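Putative phosphomannomutase (Thermus thermophilus, PDB 1TUO) probably interconverts sugar phosphates by moving the phosphate group between positions, as a magnesium-dependent mutase of the phosphohexose mutase family. Local coordinates at residues P224-L229 / G262-P267; G230-V235 / G256-G261; E239-F244 / G363-E368. All blocks are in the same frame, centred on the assembly; numbering follows the deposited sequence.

Contact 1: P224-L229 / G262-P267; sequences PIPKNL and GVFFNP
Pro226 rests the CG-CD edge of its ring on one face of Phe264, and this pair is the tight part of the contact. Pro226 CD sits 3.6 Å from the centroid of the Phe264 ring and only 3° off the ring normal, a CH-pi contact over the middle of the face. Pro226 CG reaches down toward the root of the ring, 3.7 Å from Phe264 CG. With its CG anti to the backbone N (chi1 -176°), Phe264 throws the ring out from strand 263-265 to the loop, where the proline meets it. On the opposite face lies the strand's own continuation, Asn266 N standing 3.9 Å above the ring plane, toward the rim.

Away from this CH-pi contact the fit is looser. Leu229 CD1 is 4.1 Å from Phe264 CE1, and the two side chains cross at about a right angle. Pro224 offers its carbonyl instead of its ring, with Pro224 O 3.5 Å from Phe264 CE1, while Ile225 meets the ring through its backbone CA and sends the end of its side chain elsewhere. The tight pair lies on the more open side of the contact, while Pro224 and Leu229, on the looser side, are buried.

The short 3-10 turn 226-228 leads directly into helix 230-236, with Leu229 at its N-cap. Strand 263-265 is an edge strand of its sheet, entered through a G1 beta bulge in which Gly262 and Val263 both face Leu259. Behind the contact, Leu229 continues onto Val258 of strand 255-259 and Ala247 of strand 244-248, and Phe265 packs on helix 267-280.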
# COMPACT_ATOMS: atom_id res chain seq x y z
N PRO A 224 -6.57 3.52 6.55
CA PRO A 224 -7.45 2.48 7.09
C PRO A 224 -7.09 1.85 8.43
O PRO A 224 -6.77 0.66 8.50
CB PRO A 224 -7.51 1.46 5.96
CG PRO A 224 -6.13 1.53 5.39
CD PRO A 224 -5.87 3.03 5.34
N ILE A 225 -7.15 2.65 9.49
CA ILE A 225 -6.89 2.19 10.85
C ILE A 225 -8.09 2.66 11.67
O ILE A 225 -8.82 3.56 11.26
CB ILE A 225 -5.58 2.76 11.43
CG1 ILE A 225 -5.60 4.29 11.39
CG2 ILE A 225 -4.39 2.20 10.65
CD1 ILE A 225 -4.34 4.92 11.95
N PRO A 226 -8.31 2.04 12.84
CA PRO A 226 -9.44 2.39 13.72
C PRO A 226 -9.83 3.86 13.87
O PRO A 226 -11.00 4.20 13.73
CB PRO A 226 -9.04 1.74 15.04
CG PRO A 226 -8.37 0.49 14.58
CD PRO A 226 -7.48 0.99 13.45
N LYS A 227 -8.87 4.74 14.14
CA LYS A 227 -9.21 6.15 14.33
C LYS A 227 -9.90 6.82 13.15
O LYS A 227 -10.61 7.82 13.31
CB LYS A 227 -7.99 6.97 14.74
CG LYS A 227 -6.87 7.04 13.71
CD LYS A 227 -5.90 8.18 14.03
CE LYS A 227 -6.59 9.54 13.90
NZ LYS A 227 -5.70 10.70 14.23
N ASN A 228 -9.72 6.26 11.95
CA ASN A 228 -10.34 6.83 10.76
C ASN A 228 -11.47 5.96 10.22
O ASN A 228 -12.07 6.29 9.20
CB ASN A 228 -9.28 7.02 9.67
CG ASN A 228 -8.13 7.90 10.12
OD1 ASN A 228 -8.34 9.06 10.50
ND2 ASN A 228 -6.92 7.36 10.09
N LEU A 229 -11.78 4.88 10.93
CA LEU A 229 -12.81 3.95 10.49
C LEU A 229 -14.07 3.88 11.35
O LEU A 229 -14.83 2.92 11.27
CB LEU A 229 -12.20 2.54 10.39
CG LEU A 229 -11.11 2.38 9.32
CD1 LEU A 229 -10.47 1.01 9.45
CD2 LEU A 229 -11.72 2.56 7.94
N GLY A 262 -17.63 -5.05 14.56
CA GLY A 262 -16.78 -3.88 14.56
C GLY A 262 -15.41 -4.20 15.10
O GLY A 262 -14.89 -3.50 15.98
N VAL A 263 -14.82 -5.27 14.59
CA VAL A 263 -13.49 -5.69 15.02
C VAL A 263 -12.47 -5.40 13.93
O VAL A 263 -12.63 -5.81 12.78
CB VAL A 263 -13.45 -7.20 15.34
CG1 VAL A 263 -12.04 -7.59 15.76
CG2 VAL A 263 -14.45 -7.54 16.44
N PHE A 264 -11.41 -4.69 14.30
CA PHE A 264 -10.35 -4.37 13.35
C PHE A 264 -9.47 -5.60 13.10
O PHE A 264 -9.08 -6.30 14.04
CB PHE A 264 -9.51 -3.21 13.87
CG PHE A 264 -8.45 -2.76 12.90
CD1 PHE A 264 -8.81 -2.27 11.65
CD2 PHE A 264 -7.11 -2.81 13.25
CE1 PHE A 264 -7.84 -1.84 10.75
CE2 PHE A 264 -6.13 -2.39 12.36
CZ PHE A 264 -6.50 -1.91 11.11
N PHE A 265 -9.16 -5.84 11.83
CA PHE A 265 -8.31 -6.96 11.40
C PHE A 265 -7.11 -6.24 10.78
O PHE A 265 -7.19 -5.73 9.65
CB PHE A 265 -9.09 -7.78 10.37
CG PHE A 265 -8.50 -9.13 10.07
CD1 PHE A 265 -8.59 -10.17 10.99
CD2 PHE A 265 -7.93 -9.39 8.83
CE1 PHE A 265 -8.11 -11.45 10.67
CE2 PHE A 265 -7.45 -10.65 8.50
CZ PHE A 265 -7.54 -11.69 9.43
N ASN A 266 -6.00 -6.21 11.51
CA ASN A 266 -4.81 -5.48 11.08
C ASN A 266 -3.94 -6.06 9.96
O ASN A 266 -4.11 -7.20 9.55
CB ASN A 266 -3.93 -5.14 12.30
CG ASN A 266 -3.18 -6.34 12.84
OD1 ASN A 266 -2.73 -7.20 12.09
ND2 ASN A 266 -3.02 -6.38 14.16
N PRO A 267 -2.99 -5.25 9.44
CA PRO A 267 -2.09 -5.67 8.37
C PRO A 267 -1.33 -6.97 8.59
O PRO A 267 -1.08 -7.71 7.64
CB PRO A 267 -1.16 -4.47 8.23
CG PRO A 267 -2.09 -3.33 8.50
CD PRO A 267 -2.83 -3.81 9.72

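Contact 2: G230-V235 / G256-G261; sequences GVTLAV and GVVLPG
Leu233 and Val258 bring helix 230-236 and strand 255-259 together, their CA atoms 6.4 Å apart, the nearest pair between the two segments. Val258 points from the strand toward the helix and presents both methyls. Val258 CG1 meets Leu233 CD2 at 3.7 Å, and the same leucine methyl is 4.1 Å from Val258 CG2, so this methyl lies against both branches of the valine, closer to CG1. The CB of Leu233 does not itself aim at the strand, but the end of the side chain comes nearer.

Thr232 adds the second half of the grip with its methyl: Thr232 CG2 is 3.9 Å from Val258 CG2. Because this methyl lies anti to the threonine's backbone N (chi1 of OG1 -59°), the hydroxyl is turned off to another partner, Asp183, to whose OD1 it is hydrogen-bonded. Only carbon therefore faces the valine. Replacing Val258 by an alanine would probably leave Leu233 CD2 and Thr232 CG2 facing a gap, with the helix less firmly held to the sheet.

The helix belongs to a beta-alpha-beta crossover that runs from strand 206-209 to the parallel strand 244-248. Thr232 and Val235 rest on Ile209 of the first of these, and Val258 also touches Leu229 just ahead of the helix. Val257 and Leu259 point away from the helix, to the other side of the sheet, where both pack on Leu366 of helix 366-377.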
# COMPACT_ATOMS: atom_id res chain seq x y z
N GLY A 230 -14.30 4.91 12.17
CA GLY A 230 -15.48 4.92 13.02
C GLY A 230 -16.78 4.53 12.33
O GLY A 230 -17.51 3.65 12.81
N VAL A 231 -17.08 5.17 11.21
CA VAL A 231 -18.31 4.89 10.47
C VAL A 231 -18.41 3.43 10.03
O VAL A 231 -19.49 2.83 10.10
CB VAL A 231 -18.43 5.79 9.22
CG1 VAL A 231 -19.69 5.44 8.45
CG2 VAL A 231 -18.47 7.25 9.65
N THR A 232 -17.30 2.86 9.59
CA THR A 232 -17.27 1.48 9.14
C THR A 232 -17.35 0.49 10.30
O THR A 232 -17.99 -0.55 10.18
CB THR A 232 -16.00 1.22 8.31
OG1 THR A 232 -15.99 2.12 7.20
CG2 THR A 232 -15.96 -0.21 7.79
N LEU A 233 -16.70 0.82 11.40
CA LEU A 233 -16.74 -0.04 12.58
C LEU A 233 -18.19 -0.10 13.07
O LEU A 233 -18.63 -1.11 13.61
CB LEU A 233 -15.84 0.53 13.69
CG LEU A 233 -14.33 0.44 13.48
CD1 LEU A 233 -13.62 1.35 14.46
CD2 LEU A 233 -13.89 -1.00 13.65
N ALA A 234 -18.93 0.98 12.85
CA ALA A 234 -20.33 1.04 13.27
C ALA A 234 -21.22 0.19 12.36
O ALA A 234 -22.03 -0.60 12.84
CB ALA A 234 -20.81 2.49 13.27
N VAL A 235 -21.06 0.36 11.05
CA VAL A 235 -21.85 -0.40 10.08
C VAL A 235 -21.68 -1.91 10.25
O VAL A 235 -22.65 -2.66 10.14
CB VAL A 235 -21.47 -0.01 8.63
CG1 VAL A 235 -22.27 -0.85 7.64
CG2 VAL A 235 -21.72 1.47 8.39
N GLY A 256 -7.34 -1.91 4.92
CA GLY A 256 -7.56 -2.20 6.32
C GLY A 256 -8.84 -3.03 6.32
O GLY A 256 -9.66 -2.89 5.41
N VAL A 257 -9.01 -3.88 7.32
CA VAL A 257 -10.20 -4.73 7.37
C VAL A 257 -11.01 -4.58 8.65
O VAL A 257 -10.45 -4.45 9.74
CB VAL A 257 -9.80 -6.22 7.21
CG1 VAL A 257 -11.00 -7.12 7.43
CG2 VAL A 257 -9.22 -6.46 5.82
N VAL A 258 -12.33 -4.60 8.52
CA VAL A 258 -13.22 -4.52 9.68
C VAL A 258 -14.17 -5.71 9.62
O VAL A 258 -14.84 -5.94 8.61
CB VAL A 258 -14.04 -3.22 9.71
CG1 VAL A 258 -14.98 -3.22 10.91
CG2 VAL A 258 -13.10 -2.02 9.80
N LEU A 259 -14.22 -6.47 10.71
CA LEU A 259 -15.05 -7.66 10.77
C LEU A 259 -16.33 -7.43 11.56
O LEU A 259 -16.46 -6.44 12.28
CB LEU A 259 -14.26 -8.81 11.41
CG LEU A 259 -12.93 -9.18 10.75
CD1 LEU A 259 -12.27 -10.30 11.55
CD2 LEU A 259 -13.16 -9.63 9.31
N PRO A 260 -17.31 -8.33 11.41
CA PRO A 260 -18.59 -8.23 12.11
C PRO A 260 -18.32 -7.99 13.59
O PRO A 260 -17.42 -8.60 14.17
CB PRO A 260 -19.24 -9.58 11.84
CG PRO A 260 -18.79 -9.85 10.44
CD PRO A 260 -17.32 -9.48 10.48
N GLY A 261 -19.11 -7.11 14.20
CA GLY A 261 -18.92 -6.80 15.60
C GLY A 261 -18.03 -5.58 15.71
O GLY A 261 -17.71 -5.12 16.81

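Contact 3: E239-F244 / G363-E368; sequences ETPPSF and GKDLAE
Phe244 and Asp365 both place CG between the backbone N and the carbonyl carbon (chi1 67° and 65°), which turns the phenyl ring to Leu366 and the carboxylate back over the start of its own helix. Asp365 is the N-cap of helix 366-377. Asp365 OD1 accepts from Glu368 N at 2.8 Å, with an N-H...O angle of 160°, and the donor comes in nearly in line with the C-O bond. The positive end of the helix would probably favour the charged form of the carboxylate here.

While OD1 serves the helix, the other oxygen turns to the loop. Asp365 OD2 lies 3.4 Å from Pro241 CB, with CG of the same proline nearly as close, and the proline ring and the carboxylate lie alongside each other with their ends in the same direction. The cis peptide bond before Pro242 folds the chain sharply at this point, and Pro242 CA comes 4.1 Å from Asp365 CB.

Further along, at Phe244 and Leu366, the contact becomes apolar and buried. Leu366 CD1 sits over one face of the Phe244 ring, 3.9 Å from its centroid, displaced toward the CD1-CE1 side in a CH-pi contact. Leu259 of strand 255-259 touches both residues, and helix 348-362 packs against Leu366 through Leu355, Ser358 and Val359. The contact thus joins the loop before strand 244-248 of the second alpha/beta/alpha unit, and the strand's first residue, to the start of helix 366-377.

Between the two segments, a water accepts from Leu366 N at 2.9 Å and gives a weak bond to Pro242 O, the carbonyl oxygen that lies in plane at the edge of the Phe244 ring.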
# COMPACT_ATOMS: atom_id res chain seq x y z
N GLU A 239 -23.34 -6.85 11.91
CA GLU A 239 -23.19 -7.80 10.81
C GLU A 239 -22.80 -9.18 11.31
O GLU A 239 -22.46 -9.36 12.48
CB GLU A 239 -22.14 -7.31 9.81
CG GLU A 239 -22.71 -6.51 8.66
CD GLU A 239 -23.78 -7.27 7.91
OE1 GLU A 239 -23.59 -8.49 7.67
OE2 GLU A 239 -24.81 -6.66 7.55
N THR A 240 -22.84 -10.16 10.41
CA THR A 240 -22.48 -11.53 10.74
C THR A 240 -21.64 -12.15 9.64
O THR A 240 -21.78 -11.80 8.46
CB THR A 240 -23.73 -12.39 10.95
OG1 THR A 240 -24.51 -12.40 9.74
CG2 THR A 240 -24.58 -11.85 12.09
N PRO A 241 -20.74 -13.08 10.00
CA PRO A 241 -19.86 -13.77 9.06
C PRO A 241 -20.66 -14.43 7.95
O PRO A 241 -21.82 -14.81 8.14
CB PRO A 241 -19.15 -14.79 9.95
CG PRO A 241 -19.08 -14.10 11.27
CD PRO A 241 -20.47 -13.51 11.39
N PRO A 242 -20.05 -14.61 6.76
CA PRO A 242 -18.68 -14.22 6.43
C PRO A 242 -18.54 -12.81 5.86
O PRO A 242 -17.54 -12.50 5.22
CB PRO A 242 -18.28 -15.28 5.42
CG PRO A 242 -19.55 -15.43 4.63
CD PRO A 242 -20.62 -15.46 5.71
N SER A 243 -19.54 -11.97 6.08
CA SER A 243 -19.49 -10.60 5.57
C SER A 243 -18.39 -9.81 6.26
O SER A 243 -18.09 -10.05 7.43
CB SER A 243 -20.83 -9.90 5.78
OG SER A 243 -21.85 -10.54 5.02
N PHE A 244 -17.79 -8.88 5.53
CA PHE A 244 -16.74 -8.05 6.11
C PHE A 244 -16.52 -6.81 5.27
O PHE A 244 -17.05 -6.68 4.17
CB PHE A 244 -15.43 -8.85 6.25
CG PHE A 244 -14.79 -9.23 4.94
CD1 PHE A 244 -13.70 -8.51 4.45
CD2 PHE A 244 -15.24 -10.33 4.23
CE1 PHE A 244 -13.07 -8.89 3.27
CE2 PHE A 244 -14.62 -10.72 3.04
CZ PHE A 244 -13.53 -10.00 2.56
N GLY A 363 -14.07 -21.29 3.21
CA GLY A 363 -15.34 -21.46 3.89
C GLY A 363 -15.23 -20.98 5.32
O GLY A 363 -16.06 -21.28 6.17
N LYS A 364 -14.17 -20.22 5.60
CA LYS A 364 -13.95 -19.69 6.93
C LYS A 364 -13.81 -18.18 6.83
O LYS A 364 -13.14 -17.67 5.93
CB LYS A 364 -12.67 -20.29 7.54
CG LYS A 364 -12.70 -21.81 7.64
CD LYS A 364 -11.38 -22.40 8.08
CE LYS A 364 -11.09 -22.15 9.55
NZ LYS A 364 -9.98 -23.03 10.04
N ASP A 365 -14.45 -17.44 7.74
CA ASP A 365 -14.33 -15.99 7.69
C ASP A 365 -12.90 -15.64 8.06
O ASP A 365 -12.13 -16.50 8.50
CB ASP A 365 -15.35 -15.30 8.61
CG ASP A 365 -15.12 -15.59 10.08
OD1 ASP A 365 -13.99 -15.46 10.56
OD2 ASP A 365 -16.10 -15.94 10.77
N LEU A 366 -12.52 -14.38 7.88
CA LEU A 366 -11.15 -13.97 8.17
C LEU A 366 -10.67 -14.22 9.59
O LEU A 366 -9.51 -14.60 9.81
CB LEU A 366 -10.98 -12.49 7.80
CG LEU A 366 -11.13 -12.23 6.30
CD1 LEU A 366 -11.15 -10.73 6.04
CD2 LEU A 366 -9.97 -12.90 5.54
N ALA A 367 -11.55 -14.01 10.56
CA ALA A 367 -11.20 -14.22 11.96
C ALA A 367 -10.84 -15.69 12.18
O ALA A 367 -9.87 -16.00 12.86
CB ALA A 367 -12.37 -13.82 12.86
N GLU A 368 -11.61 -16.58 11.57
CA GLU A 368 -11.34 -18.01 11.71
C GLU A 368 -10.07 -18.41 10.96
O GLU A 368 -9.33 -19.29 11.41
CB GLU A 368 -12.53 -18.83 11.22
CG GLU A 368 -13.77 -18.66 12.09
CD GLU A 368 -13.48 -18.93 13.57
OE1 GLU A 368 -13.10 -20.08 13.91
OE2 GLU A 368 -13.62 -18.00 14.39
O HOH W 1 -14.58 -12.63 6.86

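In the fold
All three contacts gather round the five-stranded mixed sheet of the second alpha/beta/alpha unit. Contacts 1 and 2 have centres about 7 Å apart and use its neighbouring strands 263-265 and 255-259, with contact 2 nested along the chain inside the loop closed by contact 1. Contact 3 lies about 13 Å from contact 2 and 16 Å from contact 1. Its segments alternate with theirs, because 239-244 falls between the segments of each of the others while 363-368 lies about a hundred residues beyond them. Helix 230-236 packs on one face of the sheet and helix 366-377 on the other, so the sheet is sandwiched between a local helix and one from much later in the sequence.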